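Local coordinates for phenazine biosynthesis protein PhzF family (Enterococcus faecalis, PDB 1S7J), which probably acts as an isomerase, as a member of the PhzF family, at residues L210-G215 with N242-G247; Y57-F62 with H73-T78. All blocks are in the same frame, centred on the assembly; numbering follows the deposited sequence.

From the N terminus, contact 2 forms first: after strand 56-62 the chain passes through the short strand 67-68 and turns back into helix 72-85, so that ten residues separate 57-62 from 73-78. Contact 1 follows much later, when helix 207-218 is met by the start of strand 243-259 after the hairpin strands 222-227 and 234-240. The two loops lie in series, neither nested nor crossed, with centres 21 Å apart. Each contact joins a helix to a strand beside it, consistent with the two helix-filled halves of the diaminopimelate epimerase-like fold. Strand 243-259 links these halves, pairing with 234-240, 110-116 and 2-10.

Contact 1: residues L210-G215 with N242-G247; sequences LIPYWG and NRVIIG
Ile211 carries most of this buried, mainly apolar contact, lying against Val244 and Ile246 on one face of the strand. Its side chain and that of Val244 lie alongside each other, pointing opposite ways, and the methyls Ile211 CG2 and Val244 CG1 meet at 3.6 Å. The longer branch goes further along the strand: with CD1 fully extended from CA (chi2 -178°), Ile211 CD1 comes to 3.5 Å from Ile246 CG2, closer than carbons usually pack. The same methyl passes beside the strand backbone, 3.8 Å from Ile245 O. Pro212 adds a smaller patch, its ring crossing the Val244 side chain at about a right angle with CD 3.9 Å from Val244 CG1.

Helix 207-218 and strand 243-259 belong to the diaminopimelate epimerase-like fold of the PhzF family, in which each half wraps strands around a central helix. The short segment axes are 103° apart in direction and approach to 9.0 Å, so the helix runs across the strand and meets it through two consecutive residues.

The backbone hydrogen bonds lie within the helix or join the strand to its sheet neighbours. Within the helix, which is kinked at Pro212, Gly215 N still bonds to Ile211 O at 2.8 Å. The strand is held on both sides, Val244 and Ile246 pairing with Phe115 and Leu113, and Ile245 and Gly247 with Glu238 and Thr236. Cys237 and Val239 also touch Ile211, while Tyr117 packs on both Pro212 and Val244.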
loop_
_atom_site.group_PDB
_atom_site.type_symbol
_atom_site.label_atom_id
_atom_site.label_comp_id
_atom_site.label_asym_id
_atom_site.label_seq_id
_atom_site.Cartn_x
_atom_site.Cartn_y
_atom_site.Cartn_z
ATOM N N LEU A 210 4.959 -7.617 -7.906
ATOM C CA LEU A 210 5.629 -6.648 -8.792
ATOM C C LEU A 210 7.142 -6.695 -8.790
ATOM O O LEU A 210 7.766 -6.779 -9.849
ATOM C CB LEU A 210 5.202 -5.210 -8.439
ATOM C CG LEU A 210 3.957 -4.589 -9.064
ATOM C CD1 LEU A 210 4.024 -4.755 -10.557
ATOM C CD2 LEU A 210 2.714 -5.224 -8.526
ATOM N N ILE A 211 7.739 -6.530 -7.608
ATOM C CA ILE A 211 9.191 -6.530 -7.483
ATOM C C ILE A 211 9.857 -7.830 -8.009
ATOM O O ILE A 211 10.787 -7.762 -8.813
ATOM C CB ILE A 211 9.644 -6.179 -6.023
ATOM C CG1 ILE A 211 9.111 -4.789 -5.653
ATOM C CG2 ILE A 211 11.172 -6.165 -5.917
ATOM C CD1 ILE A 211 9.527 -4.319 -4.279
ATOM N N PRO A 212 9.408 -9.006 -7.538
ATOM C CA PRO A 212 10.010 -10.246 -8.027
ATOM C C PRO A 212 9.986 -10.296 -9.564
ATOM O O PRO A 212 11.014 -10.518 -10.207
ATOM C CB PRO A 212 9.097 -11.309 -7.432
ATOM C CG PRO A 212 8.763 -10.725 -6.114
ATOM C CD PRO A 212 8.437 -9.294 -6.468
ATOM N N TYR A 213 8.799 -10.054 -10.129
ATOM C CA TYR A 213 8.611 -10.074 -11.574
ATOM C C TYR A 213 9.586 -9.184 -12.340
ATOM O O TYR A 213 10.195 -9.627 -13.327
ATOM C CB TYR A 213 7.160 -9.671 -11.940
ATOM C CG TYR A 213 6.949 -9.517 -13.439
ATOM C CD1 TYR A 213 7.249 -8.312 -14.081
ATOM C CD2 TYR A 213 6.532 -10.593 -14.220
ATOM C CE1 TYR A 213 7.155 -8.186 -15.457
ATOM C CE2 TYR A 213 6.433 -10.473 -15.612
ATOM C CZ TYR A 213 6.752 -9.259 -16.218
ATOM O OH TYR A 213 6.692 -9.116 -17.578
ATOM N N TRP A 214 9.672 -7.926 -11.950
ATOM C CA TRP A 214 10.549 -6.983 -12.628
ATOM C C TRP A 214 12.029 -7.140 -12.328
ATOM O O TRP A 214 12.874 -6.676 -13.101
ATOM C CB TRP A 214 10.076 -5.554 -12.381
ATOM C CG TRP A 214 8.814 -5.252 -13.113
ATOM C CD1 TRP A 214 7.544 -5.270 -12.611
ATOM C CD2 TRP A 214 8.690 -4.925 -14.503
ATOM N NE1 TRP A 214 6.640 -4.978 -13.602
ATOM C CE2 TRP A 214 7.316 -4.763 -14.773
ATOM C CE3 TRP A 214 9.616 -4.759 -15.548
ATOM C CZ2 TRP A 214 6.832 -4.435 -16.051
ATOM C CZ3 TRP A 214 9.134 -4.433 -16.820
ATOM C CH2 TRP A 214 7.757 -4.278 -17.058
ATOM N N GLY A 215 12.347 -7.731 -11.186
ATOM C CA GLY A 215 13.734 -7.950 -10.839
ATOM C C GLY A 215 14.253 -9.062 -11.727
ATOM O O GLY A 215 15.324 -8.956 -12.313
ATOM N N ASN A 242 14.156 -14.313 -0.830
ATOM C CA ASN A 242 12.901 -14.609 -0.154
ATOM C C ASN A 242 12.209 -13.398 0.558
ATOM O O ASN A 242 11.389 -13.593 1.473
ATOM C CB ASN A 242 13.100 -15.742 0.850
ATOM C CG ASN A 242 11.973 -16.756 0.783
ATOM O OD1 ASN A 242 11.700 -17.313 -0.288
ATOM N ND2 ASN A 242 11.313 -17.000 1.920
ATOM N N ARG A 243 12.473 -12.185 0.077
ATOM C CA ARG A 243 11.849 -10.991 0.660
ATOM C C ARG A 243 12.096 -9.767 -0.232
ATOM O O ARG A 243 13.126 -9.680 -0.898
ATOM C CB ARG A 243 12.428 -10.736 2.075
ATOM C CG ARG A 243 11.486 -9.997 3.033
ATOM C CD ARG A 243 10.278 -10.855 3.415
ATOM N NE ARG A 243 9.331 -10.116 4.255
ATOM C CZ ARG A 243 8.291 -10.668 4.887
ATOM N NH1 ARG A 243 7.487 -9.908 5.628
ATOM N NH2 ARG A 243 8.054 -11.969 4.787
ATOM N N VAL A 244 11.106 -8.869 -0.310
ATOM C CA VAL A 244 11.260 -7.632 -1.102
ATOM C C VAL A 244 11.053 -6.418 -0.206
ATOM O O VAL A 244 10.261 -6.459 0.753
ATOM C CB VAL A 244 10.299 -7.567 -2.317
ATOM C CG1 VAL A 244 10.653 -8.640 -3.319
ATOM C CG2 VAL A 244 8.866 -7.696 -1.874
ATOM N N ILE A 245 11.787 -5.348 -0.502
ATOM C CA ILE A 245 11.729 -4.113 0.280
ATOM C C ILE A 245 11.257 -2.905 -0.526
ATOM O O ILE A 245 11.752 -2.652 -1.628
ATOM C CB ILE A 245 13.123 -3.753 0.833
ATOM C CG1 ILE A 245 13.746 -4.954 1.544
ATOM C CG2 ILE A 245 13.028 -2.548 1.769
ATOM C CD1 ILE A 245 12.950 -5.464 2.721
ATOM N N ILE A 246 10.284 -2.176 0.020
ATOM C CA ILE A 246 9.792 -0.960 -0.633
ATOM C C ILE A 246 10.003 0.231 0.289
ATOM O O ILE A 246 9.699 0.163 1.494
ATOM C CB ILE A 246 8.278 -1.039 -1.015
ATOM C CG1 ILE A 246 7.419 -1.281 0.221
ATOM C CG2 ILE A 246 8.056 -2.101 -2.050
ATOM C CD1 ILE A 246 5.954 -1.351 -0.072
ATOM N N GLY A 247 10.550 1.303 -0.251
ATOM C CA GLY A 247 10.778 2.493 0.541
ATOM C C GLY A 247 10.055 3.677 -0.045
ATOM O O GLY A 247 10.106 3.890 -1.258
#

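Contact 2: residues Y57-F62 with H73-T78; sequences YALRWF and HATLAT
Trp61 meets the helix with the edge of its indole, giving its N-H to the hydroxyl of Thr75. The contact sets strand 56-62 against helix 72-85, the central helix of one half of a diaminopimelate epimerase-like fold. Chi1 of Trp61 (-44°), with CG anti to the carbonyl carbon, carries the indole toward the helix, and its rotation about CB-CG turns the pyrrole edge to Thr75. Trp61 NE1 is 3.2 Å from Thr75 OG1, which sits near the ring plane, although the bond is bent to 144° at the hydrogen. The hydroxyl is also bonded to Cys71 O, just before the first residue of the helix, and so links the indole to the backbone at the helix start. Beside this bond, Trp61 CD1 rests 3.8 Å from Ala74 CB; the Ala74 side chain also lies about 4 Å from that of Glu46, the predicted active-site residue.

Leu59 takes an unusual chi1 of -116°, away from the staggered positions, and its CB lies over the rim of one Trp61 face. Its branches divide between two threonines: CD1 is 3.5 Å from Thr75 OG1, and CD2 is 3.9 Å from Thr78 OG1. Ala74 O accepts both Thr78 N and, at 2.8 Å, Thr78 OG1.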
loop_
_atom_site.group_PDB
_atom_site.type_symbol
_atom_site.label_atom_id
_atom_site.label_comp_id
_atom_site.label_asym_id
_atom_site.label_seq_id
_atom_site.Cartn_x
_atom_site.Cartn_y
_atom_site.Cartn_z
ATOM N N TYR A 57 5.388 -1.443 19.163
ATOM C CA TYR A 57 4.155 -0.685 19.076
ATOM C C TYR A 57 3.066 -1.590 18.510
ATOM O O TYR A 57 3.200 -2.116 17.398
ATOM C CB TYR A 57 4.319 0.562 18.189
ATOM C CG TYR A 57 5.070 1.709 18.831
ATOM C CD1 TYR A 57 6.455 1.825 18.694
ATOM C CD2 TYR A 57 4.391 2.708 19.537
ATOM C CE1 TYR A 57 7.144 2.898 19.233
ATOM C CE2 TYR A 57 5.072 3.788 20.084
ATOM C CZ TYR A 57 6.452 3.878 19.926
ATOM O OH TYR A 57 7.136 4.952 20.452
ATOM N N ALA A 58 2.030 -1.818 19.295
ATOM C CA ALA A 58 0.919 -2.643 18.874
ATOM C C ALA A 58 0.093 -1.879 17.807
ATOM O O ALA A 58 -0.427 -0.802 18.079
ATOM C CB ALA A 58 0.048 -2.990 20.064
ATOM N N LEU A 59 0.027 -2.429 16.594
ATOM C CA LEU A 59 -0.722 -1.802 15.507
ATOM C C LEU A 59 -2.111 -2.396 15.350
ATOM O O LEU A 59 -2.337 -3.572 15.635
ATOM C CB LEU A 59 0.028 -1.931 14.184
ATOM C CG LEU A 59 0.498 -0.634 13.523
ATOM C CD1 LEU A 59 1.104 -0.966 12.181
ATOM C CD2 LEU A 59 -0.653 0.365 13.359
ATOM N N ARG A 60 -3.005 -1.583 14.790
ATOM C CA ARG A 60 -4.393 -1.945 14.564
ATOM C C ARG A 60 -4.896 -1.078 13.393
ATOM O O ARG A 60 -4.732 0.142 13.416
ATOM C CB ARG A 60 -5.201 -1.613 15.804
ATOM C CG ARG A 60 -6.258 -2.597 16.161
ATOM C CD ARG A 60 -5.816 -3.464 17.310
ATOM N NE ARG A 60 -6.829 -3.544 18.363
ATOM C CZ ARG A 60 -8.020 -4.135 18.223
ATOM N NH1 ARG A 60 -8.874 -4.161 19.239
ATOM N NH2 ARG A 60 -8.356 -4.689 17.075
ATOM N N TRP A 61 -5.448 -1.699 12.362
ATOM C CA TRP A 61 -5.967 -0.946 11.223
ATOM C C TRP A 61 -7.449 -1.161 11.105
ATOM O O TRP A 61 -7.953 -2.261 11.347
ATOM C CB TRP A 61 -5.322 -1.375 9.913
ATOM C CG TRP A 61 -3.855 -1.560 9.953
ATOM C CD1 TRP A 61 -2.898 -0.684 9.510
ATOM C CD2 TRP A 61 -3.157 -2.727 10.377
ATOM N NE1 TRP A 61 -1.657 -1.245 9.622
ATOM C CE2 TRP A 61 -1.783 -2.506 10.153
ATOM C CE3 TRP A 61 -3.562 -3.961 10.925
ATOM C CZ2 TRP A 61 -0.806 -3.461 10.450
ATOM C CZ3 TRP A 61 -2.592 -4.912 11.224
ATOM C CH2 TRP A 61 -1.230 -4.656 10.982
ATOM N N PHE A 62 -8.153 -0.103 10.703
ATOM C CA PHE A 62 -9.590 -0.125 10.500
ATOM C C PHE A 62 -9.960 0.653 9.261
ATOM O O PHE A 62 -9.322 1.651 8.949
ATOM C CB PHE A 62 -10.305 0.571 11.667
ATOM C CG PHE A 62 -10.318 -0.209 12.937
ATOM C CD1 PHE A 62 -9.245 -0.148 13.818
ATOM C CD2 PHE A 62 -11.421 -0.985 13.281
ATOM C CE1 PHE A 62 -9.268 -0.839 15.020
ATOM C CE2 PHE A 62 -11.457 -1.683 14.485
ATOM C CZ PHE A 62 -10.376 -1.610 15.356
ATOM N N HIS A 73 0.562 1.078 3.428
ATOM C CA HIS A 73 0.703 2.533 3.473
ATOM C C HIS A 73 0.367 3.106 4.843
ATOM O O HIS A 73 0.947 4.100 5.259
ATOM C CB HIS A 73 -0.143 3.203 2.379
ATOM C CG HIS A 73 -1.610 3.082 2.590
ATOM N ND1 HIS A 73 -2.408 4.164 2.900
ATOM C CD2 HIS A 73 -2.432 2.000 2.573
ATOM C CE1 HIS A 73 -3.659 3.753 3.063
ATOM N NE2 HIS A 73 -3.694 2.448 2.875
ATOM N N ALA A 74 -0.560 2.462 5.539
ATOM C CA ALA A 74 -0.978 2.891 6.867
ATOM C C ALA A 74 0.064 2.548 7.918
ATOM O O ALA A 74 0.059 3.117 9.020
ATOM C CB ALA A 74 -2.314 2.254 7.230
ATOM N N THR A 75 0.896 1.563 7.622
ATOM C CA THR A 75 1.941 1.166 8.532
ATOM C C THR A 75 3.068 2.175 8.369
ATOM O O THR A 75 3.648 2.643 9.350
ATOM C CB THR A 75 2.415 -0.283 8.243
ATOM O OG1 THR A 75 1.409 -1.194 8.676
ATOM C CG2 THR A 75 3.689 -0.605 8.996
ATOM N N LEU A 76 3.347 2.534 7.127
ATOM C CA LEU A 76 4.369 3.501 6.818
ATOM C C LEU A 76 3.987 4.824 7.455
ATOM O O LEU A 76 4.828 5.528 8.009
ATOM C CB LEU A 76 4.490 3.657 5.297
ATOM C CG LEU A 76 5.569 4.568 4.704
ATOM C CD1 LEU A 76 5.850 4.150 3.292
ATOM C CD2 LEU A 76 5.156 6.040 4.770
ATOM N N ALA A 77 2.694 5.153 7.368
ATOM C CA ALA A 77 2.162 6.379 7.925
ATOM C C ALA A 77 2.347 6.415 9.417
ATOM O O ALA A 77 2.815 7.409 9.957
ATOM C CB ALA A 77 0.679 6.526 7.562
ATOM N N THR A 78 1.967 5.333 10.092
ATOM C CA THR A 78 2.106 5.237 11.546
ATOM C C THR A 78 3.554 5.364 11.952
ATOM O O THR A 78 3.862 5.887 13.018
ATOM C CB THR A 78 1.593 3.932 12.062
ATOM O OG1 THR A 78 0.214 3.799 11.747
ATOM C CG2 THR A 78 1.754 3.855 13.564
#